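Local coordinates for protein SAWADEE HOMEODOMAIN HOMOLOG 1 (Arabidopsis thaliana, PDB 4IUP) that binds methylated histone H3 tails through its SAWADEE domain and acts with RNA polymerase IV in RNA-directed DNA methylation and gene silencing, at residues A5-S10 and Y14-V19; R26-R29 and L33-R36; L78-R83 and A87-G92; I97-H102 and C107-L112. The protein carries 2 engineered substitutions. All coordinates share one frame; numbering follows the deposited sequence.

Contact 1 of 4, residues A5-S10 and Y14-V19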
loop_
_atom_site.group_PDB
_atom_site.type_symbol
_atom_site.label_atom_id
_atom_site.label_comp_id
_atom_site.label_asym_id
_atom_site.label_seq_id
_atom_site.Cartn_x
_atom_site.Cartn_y
_atom_site.Cartn_z
ATOM N N ALA A 5 -13.685 2.915 -0.616
ATOM C CA ALA A 5 -12.985 2.869 0.673
ATOM C C ALA A 5 -11.554 3.363 0.505
ATOM O O ALA A 5 -11.002 3.316 -0.598
ATOM C CB ALA A 5 -12.998 1.450 1.254
ATOM N N PHE A 6 -10.956 3.825 1.601
ATOM C CA PHE A 6 -9.739 4.619 1.534
ATOM C C PHE A 6 -8.642 4.166 2.486
ATOM O O PHE A 6 -8.907 3.540 3.511
ATOM C CB PHE A 6 -10.081 6.099 1.779
ATOM C CG PHE A 6 -11.066 6.646 0.791
ATOM C CD1 PHE A 6 -10.637 7.109 -0.447
ATOM C CD2 PHE A 6 -12.429 6.645 1.075
ATOM C CE1 PHE A 6 -11.559 7.596 -1.391
ATOM C CE2 PHE A 6 -13.358 7.126 0.138
ATOM C CZ PHE A 6 -12.917 7.599 -1.093
ATOM N N GLU A 7 -7.405 4.483 2.109
ATOM C CA GLU A 7 -6.250 4.354 2.986
ATOM C C GLU A 7 -5.541 5.698 3.018
ATOM O O GLU A 7 -5.642 6.490 2.063
ATOM C CB GLU A 7 -5.306 3.221 2.540
ATOM C CG GLU A 7 -4.782 3.308 1.076
ATOM C CD GLU A 7 -4.177 1.991 0.574
ATOM O OE1 GLU A 7 -4.593 0.918 1.055
ATOM O OE2 GLU A 7 -3.297 2.021 -0.321
ATOM N N ALA A 8 -4.854 5.969 4.125
ATOM C CA ALA A 8 -4.171 7.244 4.305
ATOM C C ALA A 8 -2.729 7.045 4.742
ATOM O O ALA A 8 -2.424 6.134 5.521
ATOM C CB ALA A 8 -4.925 8.116 5.318
ATOM N N LYS A 9 -1.853 7.912 4.295
ATOM C CA LYS A 9 -0.460 7.782 4.611
ATOM C C LYS A 9 -0.063 8.667 5.775
ATOM O O LYS A 9 -0.175 9.860 5.720
ATOM C CB LYS A 9 0.360 8.123 3.409
ATOM C CG LYS A 9 1.808 8.030 3.579
ATOM C CD LYS A 9 2.313 8.271 2.226
ATOM C CE LYS A 9 3.482 8.984 2.230
ATOM N NZ LYS A 9 4.439 7.950 2.540
ATOM N N SER A 10 0.412 8.043 6.811
ATOM C CA SER A 10 0.749 8.756 8.031
ATOM C C SER A 10 2.034 9.562 7.825
ATOM O O SER A 10 3.018 9.049 7.301
ATOM C CB SER A 10 0.902 7.763 9.181
ATOM O OG SER A 10 1.382 8.414 10.342
ATOM N N TYR A 14 5.316 7.344 7.368
ATOM C CA TYR A 14 5.197 7.229 5.905
ATOM C C TYR A 14 4.530 5.935 5.415
ATOM O O TYR A 14 4.593 5.607 4.230
ATOM C CB TYR A 14 6.556 7.481 5.215
ATOM C CG TYR A 14 7.245 8.723 5.740
ATOM C CD1 TYR A 14 6.727 9.993 5.479
ATOM C CD2 TYR A 14 8.389 8.626 6.530
ATOM C CE1 TYR A 14 7.344 11.141 5.976
ATOM C CE2 TYR A 14 9.019 9.766 7.029
ATOM C CZ TYR A 14 8.490 11.018 6.745
ATOM O OH TYR A 14 9.103 12.144 7.239
ATOM N N ALA A 15 3.866 5.228 6.328
ATOM C CA ALA A 15 3.152 3.998 5.995
ATOM C C ALA A 15 1.663 4.271 5.799
ATOM O O ALA A 15 1.150 5.298 6.267
ATOM C CB ALA A 15 3.374 2.946 7.073
ATOM N N TRP A 16 0.981 3.359 5.099
ATOM C CA TRP A 16 -0.453 3.502 4.793
ATOM C C TRP A 16 -1.345 2.743 5.772
ATOM O O TRP A 16 -1.023 1.615 6.171
ATOM C CB TRP A 16 -0.756 3.051 3.360
ATOM C CG TRP A 16 -0.122 3.924 2.319
ATOM C CD1 TRP A 16 1.143 3.803 1.806
ATOM C CD2 TRP A 16 -0.711 5.061 1.676
ATOM N NE1 TRP A 16 1.371 4.788 0.878
ATOM C CE2 TRP A 16 0.251 5.575 0.778
ATOM C CE3 TRP A 16 -1.962 5.694 1.768
ATOM C CZ2 TRP A 16 0.006 6.698 -0.019
ATOM C CZ3 TRP A 16 -2.207 6.809 0.969
ATOM C CH2 TRP A 16 -1.224 7.298 0.087
ATOM N N TYR A 17 -2.454 3.370 6.156
ATOM C CA TYR A 17 -3.415 2.783 7.100
ATOM C C TYR A 17 -4.845 2.921 6.574
ATOM O O TYR A 17 -5.193 3.941 5.973
ATOM C CB TYR A 17 -3.282 3.456 8.471
ATOM C CG TYR A 17 -1.925 3.241 9.114
ATOM C CD1 TYR A 17 -0.869 4.130 8.883
ATOM C CD2 TYR A 17 -1.697 2.146 9.941
ATOM C CE1 TYR A 17 0.393 3.926 9.470
ATOM C CE2 TYR A 17 -0.438 1.926 10.530
ATOM C CZ TYR A 17 0.596 2.822 10.289
ATOM O OH TYR A 17 1.833 2.611 10.872
ATOM N N ASP A 18 -5.672 1.903 6.805
ATOM C CA ASP A 18 -7.080 1.964 6.407
ATOM C C ASP A 18 -7.833 3.056 7.168
ATOM O O ASP A 18 -7.709 3.169 8.389
ATOM C CB ASP A 18 -7.769 0.616 6.627
ATOM C CG ASP A 18 -7.314 -0.444 5.647
ATOM O OD1 ASP A 18 -6.717 -0.094 4.610
ATOM O OD2 ASP A 18 -7.565 -1.641 5.915
ATOM N N VAL A 19 -8.610 3.851 6.433
ATOM C CA VAL A 19 -9.411 4.926 7.011
ATOM C C VAL A 19 -10.800 4.394 7.347
ATOM O O VAL A 19 -11.469 3.814 6.492
ATOM C CB VAL A 19 -9.546 6.119 6.043
ATOM C CG1 VAL A 19 -10.471 7.196 6.629
ATOM C CG2 VAL A 19 -8.172 6.707 5.722
HETATM O O HOH W 1 -12.392 4.357 3.898
HETATM O O HOH W 2 -4.508 -0.655 3.150
#

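Contact 2 of 4, residues R26-R29 and L33-R36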
loop_
_atom_site.group_PDB
_atom_site.type_symbol
_atom_site.label_atom_id
_atom_site.label_comp_id
_atom_site.label_asym_id
_atom_site.label_seq_id
_atom_site.Cartn_x
_atom_site.Cartn_y
_atom_site.Cartn_z
ATOM N N ARG A 26 -8.884 21.022 7.161
ATOM C CA ARG A 26 -8.255 22.317 7.410
ATOM C C ARG A 26 -7.424 22.704 6.201
ATOM O O ARG A 26 -7.021 21.844 5.424
ATOM C CB ARG A 26 -7.373 22.267 8.660
ATOM C CG ARG A 26 -6.078 21.463 8.503
ATOM C CD ARG A 26 -5.354 21.373 9.832
ATOM N NE ARG A 26 -4.116 20.602 9.752
ATOM C CZ ARG A 26 -3.278 20.435 10.772
ATOM N NH1 ARG A 26 -3.543 20.987 11.948
ATOM N NH2 ARG A 26 -2.178 19.716 10.617
ATOM N N VAL A 27 -7.182 24.006 6.042
ATOM C CA VAL A 27 -6.276 24.513 5.011
ATOM C C VAL A 27 -5.095 25.186 5.698
ATOM O O VAL A 27 -5.280 26.058 6.551
ATOM C CB VAL A 27 -6.971 25.509 4.047
ATOM C CG1 VAL A 27 -6.037 25.890 2.905
ATOM C CG2 VAL A 27 -8.251 24.899 3.477
ATOM N N LEU A 28 -3.887 24.760 5.352
ATOM C CA LEU A 28 -2.691 25.379 5.894
ATOM C C LEU A 28 -2.521 26.741 5.238
ATOM O O LEU A 28 -3.018 26.967 4.134
ATOM C CB LEU A 28 -1.458 24.488 5.676
ATOM C CG LEU A 28 -1.534 23.064 6.254
ATOM C CD1 LEU A 28 -0.267 22.280 5.970
ATOM C CD2 LEU A 28 -1.832 23.076 7.752
ATOM N N ARG A 29 -1.833 27.657 5.909
ATOM C CA ARG A 29 -1.662 28.999 5.360
ATOM C C ARG A 29 -0.928 28.983 4.013
ATOM O O ARG A 29 -1.020 29.934 3.238
ATOM C CB ARG A 29 -0.987 29.935 6.369
ATOM C CG ARG A 29 0.427 29.560 6.754
ATOM C CD ARG A 29 1.251 30.820 7.015
ATOM N NE ARG A 29 1.600 31.509 5.774
ATOM C CZ ARG A 29 2.594 31.147 4.968
ATOM N NH1 ARG A 29 2.835 31.832 3.861
ATOM N NH2 ARG A 29 3.350 30.099 5.263
ATOM N N LEU A 33 -4.461 21.465 1.517
ATOM C CA LEU A 33 -5.634 20.928 2.133
ATOM C C LEU A 33 -5.348 19.604 2.851
ATOM O O LEU A 33 -4.806 18.711 2.280
ATOM C CB LEU A 33 -6.720 20.745 1.078
ATOM C CG LEU A 33 -8.048 20.137 1.473
ATOM C CD1 LEU A 33 -8.943 21.167 2.147
ATOM C CD2 LEU A 33 -8.776 19.511 0.285
ATOM N N GLU A 34 -5.734 19.526 4.112
ATOM C CA GLU A 34 -5.584 18.305 4.898
ATOM C C GLU A 34 -6.939 17.870 5.449
ATOM O O GLU A 34 -7.809 18.707 5.699
ATOM C CB GLU A 34 -4.593 18.509 6.048
ATOM C CG GLU A 34 -3.140 18.762 5.609
ATOM C CD GLU A 34 -2.157 18.830 6.782
ATOM O OE1 GLU A 34 -2.593 19.081 7.925
ATOM O OE2 GLU A 34 -0.940 18.633 6.557
ATOM N N VAL A 35 -7.117 16.564 5.621
ATOM C CA VAL A 35 -8.306 16.026 6.280
ATOM C C VAL A 35 -7.900 15.304 7.561
ATOM O O VAL A 35 -6.805 14.747 7.643
ATOM C CB VAL A 35 -9.131 15.068 5.373
ATOM C CG1 VAL A 35 -9.926 15.852 4.348
ATOM C CG2 VAL A 35 -8.236 14.015 4.683
ATOM N N ARG A 36 -8.775 15.333 8.558
ATOM C CA ARG A 36 -8.546 14.587 9.789
ATOM C C ARG A 36 -9.210 13.226 9.670
ATOM O O ARG A 36 -10.426 13.135 9.461
ATOM C CB ARG A 36 -9.068 15.356 11.001
ATOM C CG ARG A 36 -8.763 14.691 12.343
ATOM C CD ARG A 36 -8.468 15.735 13.399
ATOM N NE ARG A 36 -8.218 15.169 14.724
ATOM C CZ ARG A 36 -7.014 14.872 15.215
ATOM N NH1 ARG A 36 -5.915 15.053 14.488
ATOM N NH2 ARG A 36 -6.910 14.384 16.445
#

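Contact 3 of 4, residues L78-R83 and A87-G92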
loop_
_atom_site.group_PDB
_atom_site.type_symbol
_atom_site.label_atom_id
_atom_site.label_comp_id
_atom_site.label_asym_id
_atom_site.label_seq_id
_atom_site.Cartn_x
_atom_site.Cartn_y
_atom_site.Cartn_z
ATOM N N LEU A 78 1.229 -1.919 -2.635
ATOM C CA LEU A 78 1.317 -1.735 -1.193
ATOM C C LEU A 78 1.873 -3.028 -0.592
ATOM O O LEU A 78 1.271 -4.097 -0.749
ATOM C CB LEU A 78 -0.049 -1.393 -0.581
ATOM C CG LEU A 78 -0.015 -1.082 0.924
ATOM C CD1 LEU A 78 0.732 0.228 1.206
ATOM C CD2 LEU A 78 -1.427 -1.038 1.522
ATOM N N CYS A 79 3.008 -2.918 0.100
ATOM C CA CYS A 79 3.779 -4.081 0.536
ATOM C C CYS A 79 3.878 -4.177 2.045
ATOM O O CYS A 79 4.123 -3.176 2.730
ATOM C CB CYS A 79 5.198 -4.017 -0.031
ATOM S SG CYS A 79 5.284 -3.811 -1.799
ATOM N N PHE A 80 3.699 -5.390 2.558
ATOM C CA PHE A 80 3.856 -5.645 3.985
ATOM C C PHE A 80 5.336 -5.777 4.331
ATOM O O PHE A 80 5.976 -6.785 4.005
ATOM C CB PHE A 80 3.074 -6.893 4.404
ATOM C CG PHE A 80 3.083 -7.149 5.887
ATOM C CD1 PHE A 80 2.533 -6.226 6.770
ATOM C CD2 PHE A 80 3.634 -8.319 6.400
ATOM C CE1 PHE A 80 2.529 -6.460 8.138
ATOM C CE2 PHE A 80 3.639 -8.562 7.781
ATOM C CZ PHE A 80 3.083 -7.639 8.643
ATOM N N GLN A 81 5.863 -4.747 4.988
ATOM C CA GLN A 81 7.285 -4.638 5.298
ATOM C C GLN A 81 7.500 -4.903 6.781
ATOM O O GLN A 81 7.209 -4.052 7.626
ATOM C CB GLN A 81 7.797 -3.242 4.919
ATOM C CG GLN A 81 9.317 -3.033 5.051
ATOM C CD GLN A 81 9.703 -1.570 4.949
ATOM O OE1 GLN A 81 10.087 -1.082 3.878
ATOM N NE2 GLN A 81 9.586 -0.858 6.052
ATOM N N GLU A 82 8.009 -6.094 7.085
ATOM C CA GLU A 82 8.238 -6.510 8.464
ATOM C C GLU A 82 9.733 -6.519 8.767
ATOM O O GLU A 82 10.503 -7.212 8.103
ATOM C CB GLU A 82 7.617 -7.889 8.711
ATOM C CG GLU A 82 7.677 -8.349 10.166
ATOM C CD GLU A 82 6.762 -9.524 10.456
ATOM O OE1 GLU A 82 6.625 -10.421 9.591
ATOM O OE2 GLU A 82 6.184 -9.549 11.559
ATOM N N ARG A 83 10.134 -5.731 9.762
ATOM C CA ARG A 83 11.544 -5.594 10.144
ATOM C C ARG A 83 11.636 -5.493 11.651
ATOM O O ARG A 83 11.028 -4.599 12.244
ATOM C CB ARG A 83 12.158 -4.332 9.530
ATOM C CG ARG A 83 12.329 -4.392 8.042
ATOM C CD ARG A 83 12.748 -3.056 7.469
ATOM N NE ARG A 83 12.994 -3.184 6.039
ATOM C CZ ARG A 83 13.244 -2.175 5.211
ATOM N NH1 ARG A 83 13.291 -0.925 5.655
ATOM N NH2 ARG A 83 13.449 -2.427 3.926
ATOM N N ALA A 87 6.160 -3.584 11.731
ATOM C CA ALA A 87 5.457 -4.120 10.570
ATOM C C ALA A 87 4.602 -3.026 9.936
ATOM O O ALA A 87 3.555 -2.652 10.471
ATOM C CB ALA A 87 4.614 -5.316 10.972
ATOM N N LEU A 88 5.073 -2.505 8.807
ATOM C CA LEU A 88 4.418 -1.388 8.122
ATOM C C LEU A 88 3.966 -1.788 6.719
ATOM O O LEU A 88 4.574 -2.656 6.095
ATOM C CB LEU A 88 5.377 -0.191 8.035
ATOM C CG LEU A 88 5.968 0.317 9.357
ATOM C CD1 LEU A 88 7.054 1.351 9.086
ATOM C CD2 LEU A 88 4.881 0.886 10.270
ATOM N N TYR A 89 2.889 -1.175 6.241
ATOM C CA TYR A 89 2.465 -1.346 4.856
ATOM C C TYR A 89 2.973 -0.132 4.089
ATOM O O TYR A 89 2.534 0.994 4.347
ATOM C CB TYR A 89 0.940 -1.481 4.758
ATOM C CG TYR A 89 0.394 -2.789 5.301
ATOM C CD1 TYR A 89 0.160 -2.955 6.670
ATOM C CD2 TYR A 89 0.107 -3.855 4.449
ATOM C CE1 TYR A 89 -0.349 -4.157 7.182
ATOM C CE2 TYR A 89 -0.404 -5.064 4.946
ATOM C CZ TYR A 89 -0.630 -5.203 6.308
ATOM O OH TYR A 89 -1.126 -6.387 6.801
ATOM N N CYS A 90 3.901 -0.378 3.160
ATOM C CA CYS A 90 4.677 0.656 2.474
ATOM C C CYS A 90 4.624 0.477 0.965
ATOM O O CYS A 90 4.535 -0.647 0.467
ATOM C CB CYS A 90 6.158 0.563 2.889
ATOM S SG CYS A 90 6.453 0.661 4.642
ATOM N N ASP A 91 4.734 1.579 0.232
ATOM C CA ASP A 91 4.765 1.515 -1.229
ATOM C C ASP A 91 6.092 0.975 -1.748
ATOM O O ASP A 91 7.164 1.338 -1.258
ATOM C CB ASP A 91 4.483 2.889 -1.840
ATOM C CG ASP A 91 3.004 3.240 -1.823
ATOM O OD1 ASP A 91 2.174 2.347 -1.530
ATOM O OD2 ASP A 91 2.669 4.405 -2.112
ATOM N N GLY A 92 6.005 0.101 -2.742
ATOM C CA GLY A 92 7.182 -0.409 -3.429
ATOM C C GLY A 92 6.857 -0.617 -4.893
ATOM O O GLY A 92 5.690 -0.573 -5.289
#

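Contact 4 of 4, residues I97-H102 and C107-L112. With ZN (zinc ion), chain D.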
loop_
_atom_site.group_PDB
_atom_site.type_symbol
_atom_site.label_atom_id
_atom_site.label_comp_id
_atom_site.label_asym_id
_atom_site.label_seq_id
_atom_site.Cartn_x
_atom_site.Cartn_y
_atom_site.Cartn_z
ATOM N N ILE A 97 10.150 -10.625 -11.255
ATOM C CA ILE A 97 9.224 -11.686 -10.852
ATOM C C ILE A 97 9.771 -13.049 -11.264
ATOM O O ILE A 97 10.018 -13.295 -12.449
ATOM C CB ILE A 97 7.806 -11.494 -11.453
ATOM C CG1 ILE A 97 7.262 -10.101 -11.134
ATOM C CG2 ILE A 97 6.840 -12.580 -10.941
ATOM C CD1 ILE A 97 6.033 -9.719 -11.936
ATOM N N LYS A 98 9.967 -13.919 -10.276
ATOM C CA LYS A 98 10.278 -15.316 -10.530
ATOM C C LYS A 98 8.972 -16.101 -10.477
ATOM O O LYS A 98 8.392 -16.281 -9.403
ATOM C CB LYS A 98 11.266 -15.835 -9.491
ATOM C CG LYS A 98 12.108 -17.021 -9.952
ATOM C CD LYS A 98 13.041 -17.522 -8.846
ATOM C CE LYS A 98 13.828 -16.392 -8.160
ATOM N NZ LYS A 98 14.835 -15.735 -9.047
ATOM N N ARG A 99 8.508 -16.546 -11.645
ATOM C CA ARG A 99 7.213 -17.209 -11.766
ATOM C C ARG A 99 7.323 -18.664 -11.337
ATOM O O ARG A 99 8.260 -19.364 -11.731
ATOM C CB ARG A 99 6.680 -17.118 -13.205
ATOM C CG ARG A 99 6.302 -15.707 -13.657
ATOM C CD ARG A 99 5.060 -15.191 -12.935
ATOM N NE ARG A 99 4.660 -13.854 -13.384
ATOM C CZ ARG A 99 3.714 -13.124 -12.798
ATOM N NH1 ARG A 99 3.070 -13.588 -11.731
ATOM N NH2 ARG A 99 3.410 -11.926 -13.275
ATOM N N GLY A 100 6.373 -19.111 -10.523
ATOM C CA GLY A 100 6.372 -20.489 -10.037
ATOM C C GLY A 100 5.313 -21.362 -10.683
ATOM O O GLY A 100 4.461 -20.876 -11.429
ATOM N N ILE A 101 5.387 -22.662 -10.407
ATOM C CA ILE A 101 4.359 -23.608 -10.831
ATOM C C ILE A 101 3.337 -23.729 -9.705
ATOM O O ILE A 101 3.645 -24.241 -8.624
ATOM C CB ILE A 101 4.964 -25.003 -11.155
ATOM C CG1 ILE A 101 6.021 -24.890 -12.259
ATOM C CG2 ILE A 101 3.862 -26.006 -11.540
ATOM C CD1 ILE A 101 6.998 -26.066 -12.307
ATOM N N HIS A 102 2.124 -23.245 -9.948
ATOM C CA HIS A 102 1.084 -23.292 -8.923
ATOM C C HIS A 102 -0.314 -23.203 -9.520
ATOM O O HIS A 102 -0.480 -22.852 -10.695
ATOM C CB HIS A 102 1.296 -22.179 -7.883
ATOM C CG HIS A 102 0.749 -20.848 -8.296
ATOM N ND1 HIS A 102 -0.598 -20.560 -8.271
ATOM C CD2 HIS A 102 1.366 -19.719 -8.720
ATOM C CE1 HIS A 102 -0.791 -19.316 -8.673
ATOM N NE2 HIS A 102 0.385 -18.782 -8.951
ATOM N N CYS A 107 -0.315 -18.800 -4.549
ATOM C CA CYS A 107 0.723 -18.345 -5.464
ATOM C C CYS A 107 2.096 -18.519 -4.816
ATOM O O CYS A 107 2.289 -18.133 -3.663
ATOM C CB CYS A 107 0.479 -16.890 -5.858
ATOM S SG CYS A 107 1.832 -16.115 -6.757
ATOM N N ASN A 108 3.029 -19.126 -5.556
ATOM C CA ASN A 108 4.422 -19.269 -5.113
ATOM C C ASN A 108 5.412 -18.483 -5.980
ATOM O O ASN A 108 6.621 -18.747 -5.963
ATOM C CB ASN A 108 4.832 -20.754 -4.991
ATOM C CG ASN A 108 4.772 -21.509 -6.317
ATOM O OD1 ASN A 108 4.413 -20.954 -7.358
ATOM N ND2 ASN A 108 5.132 -22.793 -6.278
ATOM N N CYS A 109 4.898 -17.516 -6.742
ATOM C CA CYS A 109 5.753 -16.584 -7.470
ATOM C C CYS A 109 6.488 -15.688 -6.469
ATOM O O CYS A 109 5.981 -15.430 -5.359
ATOM C CB CYS A 109 4.939 -15.743 -8.462
ATOM S SG CYS A 109 4.094 -16.717 -9.737
ATOM N N VAL A 110 7.689 -15.250 -6.842
ATOM C CA VAL A 110 8.499 -14.385 -5.980
ATOM C C VAL A 110 8.654 -13.002 -6.620
ATOM O O VAL A 110 9.164 -12.874 -7.733
ATOM C CB VAL A 110 9.896 -14.998 -5.678
ATOM C CG1 VAL A 110 10.698 -14.093 -4.739
ATOM C CG2 VAL A 110 9.763 -16.392 -5.070
ATOM N N PHE A 111 8.210 -11.979 -5.898
ATOM C CA PHE A 111 8.210 -10.613 -6.398
ATOM C C PHE A 111 9.290 -9.837 -5.665
ATOM O O PHE A 111 9.200 -9.641 -4.451
ATOM C CB PHE A 111 6.838 -9.959 -6.179
ATOM C CG PHE A 111 5.687 -10.734 -6.785
ATOM C CD1 PHE A 111 5.230 -10.439 -8.070
ATOM C CD2 PHE A 111 5.064 -11.756 -6.067
ATOM C CE1 PHE A 111 4.173 -11.157 -8.640
ATOM C CE2 PHE A 111 4.009 -12.486 -6.626
ATOM C CZ PHE A 111 3.558 -12.181 -7.915
ATOM N N LEU A 112 10.326 -9.427 -6.390
ATOM C CA LEU A 112 11.340 -8.555 -5.806
ATOM C C LEU A 112 10.805 -7.127 -5.868
ATOM O O LEU A 112 10.509 -6.612 -6.953
ATOM C CB LEU A 112 12.679 -8.680 -6.542
ATOM C CG LEU A 112 13.818 -7.764 -6.064
ATOM C CD1 LEU A 112 14.404 -8.263 -4.757
ATOM C CD2 LEU A 112 14.901 -7.646 -7.133
HETATM ZN ZN ZN D . 1.870 -16.769 -9.035
HETATM O O HOH W 3 9.051 -18.795 -7.852
#

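Contact 1 of 4, residues A5-S10 and Y14-V19
K9 holds its CG anti to the backbone N (chi1 -180°), and W16 swings its CG anti to the carbonyl carbon (chi1 -66°). These two torsions lay the lysine chain over one face of the indole. The setting is an antiparallel beta hairpin near the start of the tandem tudor SAWADEE domain. K9 CB stands 3.5 Å above the centre of the six-membered ring of W16, a CH-pi contact almost on the ring normal. The lysine then bends at its last two torsions and brings K9 NZ to 2.9 Å from Y14 O. That bond ties the chain end to the mouth of the turn. E7 rises on the other side of the indole. Its chain crosses W16 at about a right angle, with E7 CG 3.8 Å from W16 CE3. The carboxylate of E7 is held mainly from outside the hairpin, by S60 and by a salt bridge to R57. R57 also makes a cation-pi contact with W16. Backbone bonds run both ways between A8 and Y17. On the face away from the indole, A8 CB meets V19 CG2 at 3.6 Å. E7 OE1 and D18 OD1 sit near each other as like charges. One water donates to both, at 2.6 Å to E7 OE1 and 2.7 Å to D18 OD1, which should ease their repulsion. F6, which also lines the cymal-4 pocket, marks the open end of the hairpin. There a second water accepts from F6 N at 2.8 Å and donates to V19 O at 2.8 Å.

Contact 2 of 4, residues R26-R29 and L33-R36
E34, R26 and L33 bury the most surface in this contact, which lies beside the turn of a beta hairpin. The hairpin joins strands 16-27 and 33-39 of the SAWADEE domain. R26 and E34 face each other as an antiparallel hydrogen-bonded pair. R26 N reaches E34 O at 2.9 Å, and E34 N reaches R26 O at 3.0 Å. Their side chains leave the same face of the sheet and run side by side in the same direction. The CG of R26 sits between its backbone N and carbonyl carbon (chi1 71°), and the chain is extended from there to NE. This puts the side edge of the guanidinium against a single carboxylate oxygen. R26 NE and R26 NH2 each donate to E34 OE1 at 2.8 Å, so one oxygen takes both bonds of the salt bridge. Both bonds are clearly bent, and OE1 lies in the guanidinium plane. The two flat groups are nearly coplanar, 24° apart. W49 of the next strand covers this pair and makes a cation-pi contact with R26. L33 works on the opposite face of the sheet. Its CD1 lies 4.0 Å from V27 CG2 and 3.9 Å from R26 O, while V52 of the short helix 52-55 touches the same leucine. The second oxygen of the glutamate meets an apolar neighbour across the hairpin: L28 CD1 lies 3.8 Å from E34 OE2.

Contact 3 of 4, residues L78-R83 and A87-G92
L78 and C79 pack against C90, D91 and G92 at the buried end of an antiparallel beta hairpin. The hairpin is formed by strands 76-83 and 86-98 of the SAWADEE domain, and its turn end faces solvent. At the buried end L78 crosses Y89 at about a right angle, with L78 CD1 3.9 Å from Y89 CB. W16 of strand 16-27 and R57 of strand 56-62 touch the same leucine. C79 turns to the other face of the sheet, where its SG lies 4.1 Å from G92 N and where V113 and Y115 close over it. C79 and C90 exchange two backbone bonds, as do Q81 and L88. The extended, buried Q81 passes the sulfur of C90, with Q81 NE2 3.8 Å from C90 SG.

The side formed by F80, Y89 and A87 lies nearer solvent, though its contacts are close. F80 CG is anti to the backbone N (chi1 -175°) and Y89 CG anti to the carbonyl carbon (chi1 -71°), which brings the two rings together. F80 CD1 sits over one face of the tyrosine ring, off centre and 3.4 Å from Y89 CZ. The ring planes meet obliquely, 47° apart. F80 CZ also reaches A87 CB at 3.6 Å. E82, at the turn end, is exposed and lightly packed: its carboxylate pairs with R128, and E82 CG lies 4.4 Å from A87 CB.

Contact 4 of 4, residues I97-H102 and C107-L112
The imidazole of H102 lies flat over the backbone of C107. Its CG sits between the backbone N and carbonyl carbon (chi1 83°), which turns the ring toward C107. C107 CA is 3.5 Å from the ring centroid and 8° off the ring normal, a CH-pi contact. The zinc ion sits in the plane of the same ring, 2.5 Å from H102 NE2. C107 SG at 2.4 Å and C109 SG at 2.3 Å bind the zinc from the other segment. N108 and H102 run past one another head to tail, the amide nearly perpendicular to the imidazole. N108 ND2 donates to I101 O at 3.1 Å, from well above the carbonyl plane. N108 OD1 is buried and has no partner in the model. Two backbone amides serve the thiolates: G100 N points straight at C109 SG at 3.4 Å, and C109 N donates to C107 SG at 3.4 Å. Such N-H...S bonds probably draw negative charge off the sulfurs. R99 brings the edge of its guanidinium to C109 SG, while I97 CG2 covers one of its faces and its NH1 bonds to C68 O. K98 and V110 exchange two backbone bonds, and I97 CG1 packs on F111 CD1 at 3.7 Å. C68 supplies the fourth ligand and completes a zinc-finger site of three cysteines and one histidine at the hairpin tip.

In the fold
From the N terminus, contact 1 closes a short loop, residues 11-13, between strands 6-9 and 16-27. Contact 2 closes residues 30-32 at the far end of strand 16-27. Contact 3 closes residues 84-86, and contact 4 closes residues 103-106 further along strand 86-98. All four follow in series; none nests in or crosses another. The four hairpins belong to one antiparallel sheet. Contacts 1 and 2, sharing strand 16-27, build one part of it; contacts 3 and 4, sharing strand 86-98, carry it to the zinc site. Contacts 1 and 3 touch: W16 N lies 2.9 Å from Y89 O, a probable hydrogen bond. The centres of contacts 2 and 4 are about 42 Å apart.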